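Local coordinates for phosphoinositol-specific phospholipase C (Pseudomonas sp., PDB 5FYP), which probably cleaves the phosphodiester bond of phosphoinositides in a calcium-dependent reaction, at residues A[25-30]-A[48-53]; A[65-70]-A[78-83]; A[115-120]-A[187-192]; A[52-57]-A[120-125]. One frame throughout, in Å; residues are numbered along the deposited sequence. Where two conformers were deposited one is given.

Interaction 1. Residues A[25-30]-A[48-53]; sequences CHNCYE and ELDFWD. With CA (calcium ion), chain I.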
# COMPACT_ATOMS: atom_id res chain seq x y z
N CYS A 25 -4.07 -6.37 6.56
CA CYS A 25 -3.26 -6.75 7.69
C CYS A 25 -2.57 -5.52 8.28
O CYS A 25 -2.49 -4.51 7.66
CB CYS A 25 -2.21 -7.79 7.30
SG CYS A 25 -0.66 -7.12 6.71
N HIS A 26 -2.05 -5.68 9.49
CA HIS A 26 -1.14 -4.72 10.08
C HIS A 26 0.16 -5.47 10.42
O HIS A 26 0.15 -6.36 11.28
CB HIS A 26 -1.74 -4.05 11.30
CG HIS A 26 -0.94 -2.89 11.82
ND1 HIS A 26 -1.43 -2.08 12.80
CD2 HIS A 26 0.28 -2.40 11.51
CE1 HIS A 26 -0.54 -1.15 13.09
NE2 HIS A 26 0.51 -1.33 12.32
N ASN A 27 1.24 -5.17 9.72
CA ASN A 27 2.54 -5.78 10.01
C ASN A 27 2.52 -7.31 9.90
O ASN A 27 3.22 -8.01 10.66
CB ASN A 27 3.10 -5.35 11.34
CG ASN A 27 3.56 -3.91 11.36
OD1 ASN A 27 3.53 -3.20 10.36
ND2 ASN A 27 3.89 -3.47 12.50
N CYS A 28 1.80 -7.85 8.92
CA CYS A 28 1.66 -9.30 8.82
C CYS A 28 2.86 -10.09 8.36
O CYS A 28 2.79 -11.31 8.28
CB CYS A 28 0.46 -9.71 8.00
SG CYS A 28 0.42 -9.03 6.34
N TYR A 29 3.96 -9.39 8.08
CA TYR A 29 5.26 -10.03 7.92
C TYR A 29 5.85 -10.56 9.23
O TYR A 29 6.81 -11.33 9.21
CB TYR A 29 6.25 -9.02 7.28
CG TYR A 29 6.62 -7.91 8.22
CD1 TYR A 29 7.64 -8.09 9.15
CD2 TYR A 29 5.91 -6.72 8.27
CE1 TYR A 29 7.92 -7.11 10.09
CE2 TYR A 29 6.19 -5.76 9.21
CZ TYR A 29 7.20 -5.97 10.13
OH TYR A 29 7.47 -5.05 11.12
N GLU A 30 5.34 -10.11 10.36
CA GLU A 30 5.84 -10.58 11.64
C GLU A 30 5.34 -12.00 11.92
O GLU A 30 4.17 -12.34 11.71
CB GLU A 30 5.46 -9.66 12.79
CG GLU A 30 6.01 -8.27 12.68
CD GLU A 30 5.78 -7.46 13.94
OE1 GLU A 30 6.25 -7.93 15.00
OE2 GLU A 30 5.15 -6.40 13.87
N GLU A 48 1.42 -5.93 4.28
CA GLU A 48 2.32 -4.87 4.76
C GLU A 48 3.70 -5.45 5.00
O GLU A 48 3.83 -6.54 5.56
CB GLU A 48 1.80 -4.22 6.03
CG GLU A 48 2.66 -3.08 6.56
CD GLU A 48 2.02 -2.27 7.66
OE1 GLU A 48 1.03 -2.74 8.25
OE2 GLU A 48 2.54 -1.15 7.95
N LEU A 49 4.71 -4.67 4.63
CA LEU A 49 6.11 -4.96 4.87
C LEU A 49 6.77 -3.73 5.45
O LEU A 49 6.71 -2.67 4.84
CB LEU A 49 6.83 -5.37 3.57
CG LEU A 49 6.39 -6.70 2.99
CD1 LEU A 49 6.72 -6.83 1.53
CD2 LEU A 49 6.99 -7.85 3.80
N ASP A 50 7.48 -3.88 6.58
CA ASP A 50 8.33 -2.81 7.11
C ASP A 50 9.75 -3.05 6.62
O ASP A 50 10.29 -4.16 6.83
CB ASP A 50 8.35 -2.82 8.65
CG ASP A 50 7.03 -2.40 9.29
OD1 ASP A 50 6.14 -1.93 8.59
OD2 ASP A 50 6.92 -2.56 10.53
N PHE A 51 10.37 -2.04 5.99
CA PHE A 51 11.66 -2.30 5.37
C PHE A 51 12.71 -1.28 5.76
O PHE A 51 12.46 -0.07 5.86
CB PHE A 51 11.52 -2.48 3.85
CG PHE A 51 11.22 -1.23 3.06
CD1 PHE A 51 9.93 -0.70 2.93
CD2 PHE A 51 12.24 -0.60 2.35
CE1 PHE A 51 9.68 0.41 2.15
CE2 PHE A 51 11.98 0.50 1.55
CZ PHE A 51 10.72 1.01 1.46
N TRP A 52 13.90 -1.82 5.98
CA TRP A 52 15.06 -1.11 6.55
C TRP A 52 16.20 -1.16 5.57
O TRP A 52 16.43 -2.17 4.88
CB TRP A 52 15.48 -1.79 7.86
CG TRP A 52 14.45 -1.72 8.95
CD1 TRP A 52 13.33 -2.47 9.08
CD2 TRP A 52 14.42 -0.78 10.03
NE1 TRP A 52 12.61 -2.05 10.17
CE2 TRP A 52 13.26 -1.02 10.78
CE3 TRP A 52 15.28 0.24 10.43
CZ2 TRP A 52 12.92 -0.26 11.90
CZ3 TRP A 52 14.94 1.00 11.54
CH2 TRP A 52 13.77 0.74 12.26
N ASP A 53 16.95 -0.07 5.50
CA ASP A 53 18.17 -0.04 4.69
C ASP A 53 19.30 -0.85 5.32
O ASP A 53 20.10 -1.48 4.64
CB ASP A 53 18.64 1.40 4.52
CG ASP A 53 17.83 2.16 3.49
OD1 ASP A 53 16.58 2.13 3.55
OD2 ASP A 53 18.46 2.73 2.56
CA CA I . 4.26 -1.03 9.60
O HOH W 1 2.70 0.09 11.05
O HOH W 2 5.40 -0.65 11.70
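D50 OD2 takes two hydrogen bonds. The hydroxyl Y29 OH donates to D50 OD2 at 2.6 Å, and water 2 donates to D50 OD2 at 2.7 Å. Y29 comes from above the carboxylate plane, 50° out of it, and ring and carboxylate stand 58° apart. The other oxygen, D50 OD1, binds calcium at 2.3 Å, so both ends of the group are engaged. A phenylalanine in place of Y29 would probably leave D50 OD2 without its protein donor and the carboxylate freer to turn away from the metal.

E48 divides its carboxylate in the same way. E48 OE2 binds calcium at 2.4 Å. E48 OE1 accepts from N27 N at 2.8 Å and forms a salt bridge with R260. CG of E48 is anti to the backbone N (chi1 -178°), and the extended chain carries the acid to the metal. The H26 ring lies alongside this carboxylate, nearly parallel to it, and H26 NE2 meets metal-bound water 1 at 2.9 Å. The side chain of N27 is another ligand. A type I turn from N27 to E30 and the C25-C28 disulfide shape this loop.

D119 of strand 114-120 completes the protein ligands. The loop follows strand 20-25. Strand 46-52 pairs through L49 with I117 and D119, while the L49 side chain packs on helix 94-107.

Interaction 2. Residues A[65-70]-A[78-83]; sequences HWFVRH and SGNDNN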
# COMPACT_ATOMS: atom_id res chain seq x y z
N HIS A 65 19.19 -3.69 -2.06
CA HIS A 65 18.70 -4.64 -1.06
C HIS A 65 18.15 -3.91 0.12
O HIS A 65 18.70 -2.89 0.51
CB HIS A 65 19.93 -5.46 -0.60
CG HIS A 65 19.72 -6.29 0.63
ND1 HIS A 65 19.80 -5.82 1.94
CD2 HIS A 65 19.46 -7.61 0.74
CE1 HIS A 65 19.55 -6.82 2.77
NE2 HIS A 65 19.38 -7.93 2.06
N TRP A 66 17.08 -4.45 0.71
CA TRP A 66 16.55 -3.94 1.97
C TRP A 66 16.17 -5.13 2.85
O TRP A 66 15.85 -6.20 2.34
CB TRP A 66 15.32 -3.04 1.78
CG TRP A 66 15.61 -1.69 1.10
CD1 TRP A 66 15.73 -0.50 1.75
CD2 TRP A 66 15.75 -1.40 -0.30
NE1 TRP A 66 15.93 0.50 0.85
CE2 TRP A 66 15.95 -0.02 -0.42
CE3 TRP A 66 15.75 -2.19 -1.46
CZ2 TRP A 66 16.13 0.60 -1.64
CZ3 TRP A 66 15.94 -1.56 -2.69
CH2 TRP A 66 16.13 -0.20 -2.76
N PHE A 67 16.17 -4.90 4.17
CA PHE A 67 15.79 -5.90 5.17
C PHE A 67 14.32 -5.72 5.52
O PHE A 67 13.78 -4.61 5.39
CB PHE A 67 16.59 -5.71 6.44
CG PHE A 67 18.06 -5.91 6.29
CD1 PHE A 67 18.89 -4.85 5.93
CD2 PHE A 67 18.65 -7.14 6.53
CE1 PHE A 67 20.26 -5.02 5.82
CE2 PHE A 67 20.02 -7.33 6.42
CZ PHE A 67 20.82 -6.27 6.08
N VAL A 68 13.70 -6.78 6.05
CA VAL A 68 12.32 -6.70 6.56
C VAL A 68 12.32 -7.18 8.01
O VAL A 68 12.65 -8.34 8.29
CB VAL A 68 11.33 -7.48 5.70
CG1 VAL A 68 9.98 -7.62 6.36
CG2 VAL A 68 11.20 -6.84 4.32
N ARG A 69 11.91 -6.27 8.89
CA ARG A 69 11.80 -6.53 10.33
C ARG A 69 11.02 -5.38 10.96
O ARG A 69 10.87 -4.32 10.33
CB ARG A 69 13.16 -6.64 11.00
CG ARG A 69 13.96 -5.34 10.99
CD ARG A 69 15.25 -5.50 11.77
NE ARG A 69 16.02 -4.24 11.79
CZ ARG A 69 16.78 -3.82 10.80
NH1 ARG A 69 17.00 -4.58 9.73
NH2 ARG A 69 17.33 -2.59 10.86
N HIS A 70 10.62 -5.56 12.21
CA HIS A 70 9.89 -4.52 12.90
C HIS A 70 10.79 -3.50 13.60
O HIS A 70 10.59 -2.30 13.44
CB HIS A 70 8.94 -5.14 13.91
CG HIS A 70 8.01 -4.16 14.56
ND1 HIS A 70 8.05 -3.87 15.89
CD2 HIS A 70 7.07 -3.34 14.04
CE1 HIS A 70 7.14 -2.97 16.19
NE2 HIS A 70 6.54 -2.62 15.08
N SER A 78 17.66 -7.97 14.84
CA SER A 78 18.23 -7.24 13.70
C SER A 78 18.10 -8.03 12.39
O SER A 78 17.65 -9.18 12.36
CB SER A 78 19.72 -6.87 13.92
OG SER A 78 20.55 -8.04 13.90
N GLY A 79 18.50 -7.42 11.29
CA GLY A 79 18.57 -8.15 10.03
C GLY A 79 17.17 -8.36 9.53
O GLY A 79 16.42 -7.42 9.44
N ASN A 80 16.89 -9.61 9.18
CA ASN A 80 15.56 -9.99 8.75
C ASN A 80 14.90 -10.74 9.88
O ASN A 80 15.47 -11.66 10.46
CB ASN A 80 15.61 -10.86 7.51
CG ASN A 80 16.19 -10.11 6.34
OD1 ASN A 80 15.73 -9.00 6.01
ND2 ASN A 80 17.18 -10.72 5.67
N ASP A 81 13.69 -10.32 10.22
CA ASP A 81 12.89 -10.97 11.26
C ASP A 81 11.46 -10.97 10.76
O ASP A 81 10.74 -9.97 10.90
CB ASP A 81 13.06 -10.25 12.58
CG ASP A 81 12.36 -10.92 13.72
OD1 ASP A 81 11.58 -11.86 13.50
OD2 ASP A 81 12.59 -10.47 14.86
N ASN A 82 11.09 -12.03 10.05
CA ASN A 82 9.83 -12.05 9.34
C ASN A 82 9.49 -13.48 8.94
O ASN A 82 10.30 -14.39 9.11
CB ASN A 82 9.88 -11.12 8.10
CG ASN A 82 10.86 -11.60 7.06
OD1 ASN A 82 10.71 -12.69 6.50
ND2 ASN A 82 11.89 -10.81 6.81
N ASN A 83 8.30 -13.63 8.38
CA ASN A 83 7.72 -14.93 8.00
C ASN A 83 7.77 -15.19 6.49
O ASN A 83 7.07 -16.06 6.00
CB ASN A 83 6.30 -15.04 8.54
CG ASN A 83 5.42 -13.93 8.03
OD1 ASN A 83 5.75 -13.29 7.03
ND2 ASN A 83 4.28 -13.74 8.67
O HOH W 3 19.25 -9.91 3.75
O HOH W 4 10.25 -8.26 13.00
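V68 meets the loop 78-83 through both its backbone polar atoms. V68 N donates to N80 OD1 at 3.0 Å, in the carbonyl plane of the amide. V68 O accepts from D81 N at 3.0 Å. N82 ND2 reaches V68 O at 3.0 Å as well, tilted 32° from the carbonyl plane, and also bonds to N92 O. N80 CG lies beside its own backbone N (chi1 -63°), which brings OD1 to the strand, where a side-chain oxygen does the work of a backbone carbonyl. Water 4 adds a bridge: it accepts from H70 N and donates to D81 O.

Strand 67-68 is the outermost strand of its sheet, antiparallel to strand 46-52. The loop runs along its other edge without forming a regular strand.

R69 makes a side-chain to backbone hydrogen bond. Its extended chain reaches along G79, and R69 NH1 donates to G79 O at 2.9 Å, in the guanidinium plane and on a carbonyl lone pair. R69 also makes a cation-pi contact with W52. G79 itself has a positive phi (74°), which favours glycine.

In the packing, V68 CG1 touches N82 CB at 3.9 Å. The F67 ring turns its edge to N80, with F67 CD2 3.5 Å from N80 OD1.

Interaction 3. Residues A[115-120]-A[187-192]; sequences TLILDK and VLNHSE. With CA (calcium ion), chain I.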
# COMPACT_ATOMS: atom_id res chain seq x y z
N THR A 115 -2.78 -5.26 -2.79
CA THR A 115 -2.17 -4.00 -2.38
C THR A 115 -1.12 -4.31 -1.31
O THR A 115 -1.42 -4.97 -0.31
CB THR A 115 -3.21 -3.01 -1.86
OG1 THR A 115 -4.16 -2.75 -2.89
CG2 THR A 115 -2.59 -1.68 -1.47
N LEU A 116 0.10 -3.84 -1.53
CA LEU A 116 1.22 -4.03 -0.59
C LEU A 116 1.64 -2.69 -0.03
O LEU A 116 2.11 -1.82 -0.76
CB LEU A 116 2.42 -4.67 -1.24
CG LEU A 116 2.30 -5.98 -1.88
CD1 LEU A 116 3.68 -6.47 -2.35
CD2 LEU A 116 1.69 -7.01 -0.94
N ILE A 117 1.47 -2.55 1.28
CA ILE A 117 1.91 -1.35 2.00
C ILE A 117 3.37 -1.56 2.37
O ILE A 117 3.73 -2.47 3.10
CB ILE A 117 1.06 -1.16 3.28
CG1 ILE A 117 -0.47 -1.18 2.97
CG2 ILE A 117 1.50 0.07 4.07
CD1 ILE A 117 -0.96 -0.15 1.98
N LEU A 118 4.23 -0.71 1.81
CA LEU A 118 5.67 -0.75 2.01
C LEU A 118 6.01 0.39 2.96
O LEU A 118 6.08 1.55 2.55
CB LEU A 118 6.38 -0.67 0.67
CG LEU A 118 5.95 -1.73 -0.35
CD1 LEU A 118 6.65 -1.49 -1.67
CD2 LEU A 118 6.17 -3.13 0.14
N ASP A 119 6.18 0.03 4.23
CA ASP A 119 6.36 0.99 5.31
C ASP A 119 7.87 1.16 5.54
O ASP A 119 8.55 0.32 6.11
CB ASP A 119 5.65 0.50 6.55
CG ASP A 119 5.55 1.51 7.67
OD1 ASP A 119 5.92 2.69 7.43
OD2 ASP A 119 5.08 1.11 8.79
N LYS A 120 8.40 2.24 4.95
CA LYS A 120 9.82 2.51 4.93
C LYS A 120 10.26 3.05 6.29
O LYS A 120 9.66 3.97 6.80
CB LYS A 120 10.14 3.53 3.84
CG LYS A 120 11.64 3.67 3.60
CD LYS A 120 11.98 4.61 2.45
CE LYS A 120 13.31 4.39 1.83
NZ LYS A 120 14.42 4.04 2.73
N VAL A 187 2.40 0.64 -2.27
CA VAL A 187 2.10 1.89 -1.58
C VAL A 187 3.27 2.20 -0.66
O VAL A 187 3.71 1.33 0.08
CB VAL A 187 0.82 1.74 -0.75
CG1 VAL A 187 0.46 3.07 -0.09
CG2 VAL A 187 -0.34 1.22 -1.62
N LEU A 188 3.76 3.43 -0.67
CA LEU A 188 4.86 3.85 0.21
C LEU A 188 4.29 4.60 1.42
O LEU A 188 3.51 5.54 1.28
CB LEU A 188 5.81 4.76 -0.55
CG LEU A 188 7.07 5.18 0.19
CD1 LEU A 188 7.96 3.97 0.50
CD2 LEU A 188 7.82 6.22 -0.60
N ASN A 189 4.71 4.16 2.61
CA ASN A 189 4.48 4.89 3.85
C ASN A 189 5.84 5.21 4.48
O ASN A 189 6.84 4.53 4.22
CB ASN A 189 3.62 4.10 4.86
CG ASN A 189 2.19 3.86 4.45
OD1 ASN A 189 1.62 4.43 3.48
ND2 ASN A 189 1.55 3.07 5.21
N HIS A 190 5.83 6.19 5.38
CA HIS A 190 6.98 6.54 6.21
C HIS A 190 6.44 7.42 7.33
O HIS A 190 5.40 8.04 7.16
CB HIS A 190 8.05 7.29 5.37
CG HIS A 190 9.38 7.47 6.04
ND1 HIS A 190 9.61 8.42 7.01
CD2 HIS A 190 10.54 6.79 5.89
CE1 HIS A 190 10.84 8.31 7.43
NE2 HIS A 190 11.43 7.32 6.78
N SER A 191 7.12 7.49 8.45
CA SER A 191 6.68 8.42 9.50
C SER A 191 6.75 9.88 9.07
O SER A 191 6.01 10.71 9.58
CB SER A 191 7.48 8.20 10.78
OG SER A 191 8.81 8.63 10.63
N GLU A 192 7.64 10.18 8.13
CA GLU A 192 7.90 11.55 7.66
C GLU A 192 7.47 11.69 6.21
O GLU A 192 8.05 11.05 5.32
CB GLU A 192 9.38 11.89 7.76
CG GLU A 192 9.94 11.79 9.15
CD GLU A 192 11.45 11.82 9.16
OE1 GLU A 192 12.05 12.48 8.32
OE2 GLU A 192 12.05 11.23 10.05
CA CA I . 4.26 -1.03 9.60
O HOH W 5 9.18 5.55 9.01
O HOH W 1 2.70 0.09 11.05
O HOH W 2 5.40 -0.65 11.70
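V187 packs tightly against I117. Their side chains lie side by side and point the same way, with I117 CD1 3.8 Å from V187 CB. T115 CG2 meets V187 CG2 at 3.7 Å. Beneath them the two parallel strands are joined by four backbone hydrogen bonds. L116 O and V187 O accept from V187 N and L118 N. L118 O and N189 O accept from N189 N and K120 N. The short strand axes run 28° apart. On the face of I117 and V187, further along, lie D119 and N189. D119 CG is anti to the backbone N (chi1 -170°), which lets D119 OD2 bind calcium at 2.4 Å; K121 NZ is its second partner.

The far end is water-mediated and lacks such paired apolar side chains. H190 CD2 does come close to K120 O, at 3.1 Å. Water 5 donates to K120 O at 2.8 Å, accepts from S191 N and sits over the centre of the H190 ring. In the plane of that ring, E192 N donates to H190 ND1 at 2.9 Å.

Helices lie between the strands in sequence, a beta-alpha-beta crossover. Strand 114-120 has strand 46-52 as its other neighbour. L188 packs on helix 193-203, while V187 and N189 touch strand 238-242.

Interaction 4. Residues A[52-57]-A[120-125]; sequences WDQRDA and KKQGWS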
# COMPACT_ATOMS: atom_id res chain seq x y z
N TRP A 52 13.90 -1.82 5.98
CA TRP A 52 15.06 -1.11 6.55
C TRP A 52 16.20 -1.16 5.57
O TRP A 52 16.43 -2.17 4.88
CB TRP A 52 15.48 -1.79 7.86
CG TRP A 52 14.45 -1.72 8.95
CD1 TRP A 52 13.33 -2.47 9.08
CD2 TRP A 52 14.42 -0.78 10.03
NE1 TRP A 52 12.61 -2.05 10.17
CE2 TRP A 52 13.26 -1.02 10.78
CE3 TRP A 52 15.28 0.24 10.43
CZ2 TRP A 52 12.92 -0.26 11.90
CZ3 TRP A 52 14.94 1.00 11.54
CH2 TRP A 52 13.77 0.74 12.26
N ASP A 53 16.95 -0.07 5.50
CA ASP A 53 18.17 -0.04 4.69
C ASP A 53 19.30 -0.85 5.32
O ASP A 53 20.10 -1.48 4.64
CB ASP A 53 18.64 1.40 4.52
CG ASP A 53 17.83 2.16 3.49
OD1 ASP A 53 16.58 2.13 3.55
OD2 ASP A 53 18.46 2.73 2.56
N GLN A 54 19.40 -0.77 6.65
CA GLN A 54 20.55 -1.31 7.39
C GLN A 54 20.14 -2.56 8.18
O GLN A 54 18.96 -2.78 8.45
CB GLN A 54 21.08 -0.25 8.37
CG GLN A 54 21.42 1.10 7.81
CD GLN A 54 22.62 1.05 6.93
OE1 GLN A 54 23.43 0.12 6.99
NE2 GLN A 54 22.71 2.02 6.05
N ARG A 55 21.12 -3.36 8.56
CA ARG A 55 20.90 -4.57 9.38
C ARG A 55 20.48 -4.20 10.78
O ARG A 55 19.67 -4.89 11.40
CB ARG A 55 22.18 -5.42 9.39
CG ARG A 55 22.06 -6.74 10.16
CD ARG A 55 23.34 -7.56 10.07
NE ARG A 55 23.50 -8.09 8.71
CZ ARG A 55 22.78 -9.08 8.13
NH1 ARG A 55 21.79 -9.74 8.79
NH2 ARG A 55 23.05 -9.44 6.87
N ASP A 56 21.04 -3.12 11.28
CA ASP A 56 20.57 -2.47 12.49
C ASP A 56 20.28 -1.01 12.16
O ASP A 56 19.86 -0.76 11.07
CB ASP A 56 21.53 -2.70 13.68
CG ASP A 56 22.94 -2.18 13.45
OD1 ASP A 56 23.17 -1.38 12.51
OD2 ASP A 56 23.82 -2.61 14.22
N ALA A 57 20.42 -0.09 13.09
CA ALA A 57 20.13 1.31 12.82
C ALA A 57 21.22 2.03 12.05
O ALA A 57 20.97 3.10 11.51
CB ALA A 57 19.86 2.04 14.14
N LYS A 120 8.40 2.24 4.95
CA LYS A 120 9.82 2.51 4.93
C LYS A 120 10.26 3.05 6.29
O LYS A 120 9.66 3.97 6.80
CB LYS A 120 10.14 3.53 3.84
CG LYS A 120 11.64 3.67 3.60
CD LYS A 120 11.98 4.61 2.45
CE LYS A 120 13.31 4.39 1.83
NZ LYS A 120 14.42 4.04 2.73
N LYS A 121 11.35 2.50 6.83
CA LYS A 121 11.77 2.81 8.21
C LYS A 121 13.00 3.69 8.34
O LYS A 121 13.24 4.23 9.42
CB LYS A 121 11.94 1.52 9.00
CG LYS A 121 10.63 0.75 9.16
CD LYS A 121 9.59 1.48 9.99
CE LYS A 121 8.27 0.75 10.05
NZ LYS A 121 7.26 1.50 10.83
N GLN A 122 13.77 3.88 7.26
CA GLN A 122 14.95 4.75 7.25
C GLN A 122 14.84 5.68 6.04
O GLN A 122 13.89 5.62 5.26
CB GLN A 122 16.23 3.92 7.25
CG GLN A 122 16.37 3.14 8.55
CD GLN A 122 17.56 2.24 8.61
OE1 GLN A 122 17.73 1.35 7.79
NE2 GLN A 122 18.35 2.41 9.66
N GLY A 123 15.81 6.58 5.89
CA GLY A 123 15.82 7.49 4.76
C GLY A 123 16.30 6.87 3.47
O GLY A 123 16.70 5.70 3.45
N TRP A 124 16.23 7.65 2.39
CA TRP A 124 16.77 7.21 1.11
C TRP A 124 18.29 7.31 1.14
O TRP A 124 18.84 8.23 1.76
CB TRP A 124 16.23 8.08 -0.03
CG TRP A 124 14.77 7.93 -0.19
CD1 TRP A 124 13.80 8.83 0.11
CD2 TRP A 124 14.10 6.79 -0.73
NE1 TRP A 124 12.56 8.30 -0.15
CE2 TRP A 124 12.73 7.04 -0.65
CE3 TRP A 124 14.54 5.57 -1.21
CZ2 TRP A 124 11.79 6.09 -1.08
CZ3 TRP A 124 13.62 4.65 -1.64
CH2 TRP A 124 12.25 4.90 -1.57
N SER A 125 18.98 6.42 0.43
CA SER A 125 20.43 6.63 0.22
C SER A 125 20.70 7.52 -0.96
O SER A 125 19.82 7.82 -1.75
CB SER A 125 21.15 5.30 -0.00
OG SER A 125 21.14 4.86 -1.36
O HOH W 6 14.23 2.00 4.83
O HOH W 7 16.48 3.44 0.83
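K121 lies over one face of the W52 indole. K121 CB is 3.4 Å from the centroid of the W52 six-membered ring and 13° off the normal, a CH-pi contact. The K121 chain bends at chi2 (-65°), and its NZ goes on to D119 OD2 beside the calcium site.

Q122 meets the same indole at its edge. The two side chains cross at about a right angle, with ring and amide planes 63° apart, and Q122 CD is 3.5 Å from W52 CE3. The amide then ends at the backbone beyond. Q122 OE1 accepts from Q54 N at 2.9 Å, in the carbonyl plane. Q122 OE1 also takes a weak, bent bond from D53 N at 2.8 Å. This holds the oxygen between two consecutive N-H groups. W52 NE1 donates to R69 O, and the R69 guanidinium is the cation-pi partner of the indole. With W52 replaced by alanine, K121 CB and Q122 CD would probably lose the surface they pack on, and R69 would be left without its cation-pi mate and the NE1 donor to its O.

Both segments are loops leaving the C-terminal ends of strands 46-52 and 114-120. These are parallel neighbours in the sheet, as expected for a TIM-barrel relative.

D53 and K120 cross at a slant. K120 NZ makes a salt bridge with D53 OD1 at 3.0 Å, weak as a hydrogen bond. K120 NZ also donates to G123 O at 2.9 Å and to Q122 O, from above both carbonyl planes. Water 6 donates to D53 OD1 at 2.7 Å and accepts from Q122 N. D53 OD2 has R131 as its salt-bridge partner.

In the fold
Interactions 1, 2 and 3 all reach one mixed sheet, ordered 67-68, 46-52, 114-120, 184-189, 210-211. Interaction 4 joins the loops that leave the neighbouring strands 46-52 and 114-120. Interaction 1 comes first along the chain; its centre is about 8 Å from that of interaction 2 and about 9 Å from that of interaction 3. Interaction 2 falls in sequence between the two segments of interaction 4, whose centre is about 10 Å away. Interactions 3 and 4 share K120 and alternate along the chain. Interactions 1 and 3 together supply the four protein ligands of calcium. The ion sits toward the C-terminal ends of strands 20-25, 46-52 and 114-120, consistent with the active-site end of a TIM barrel.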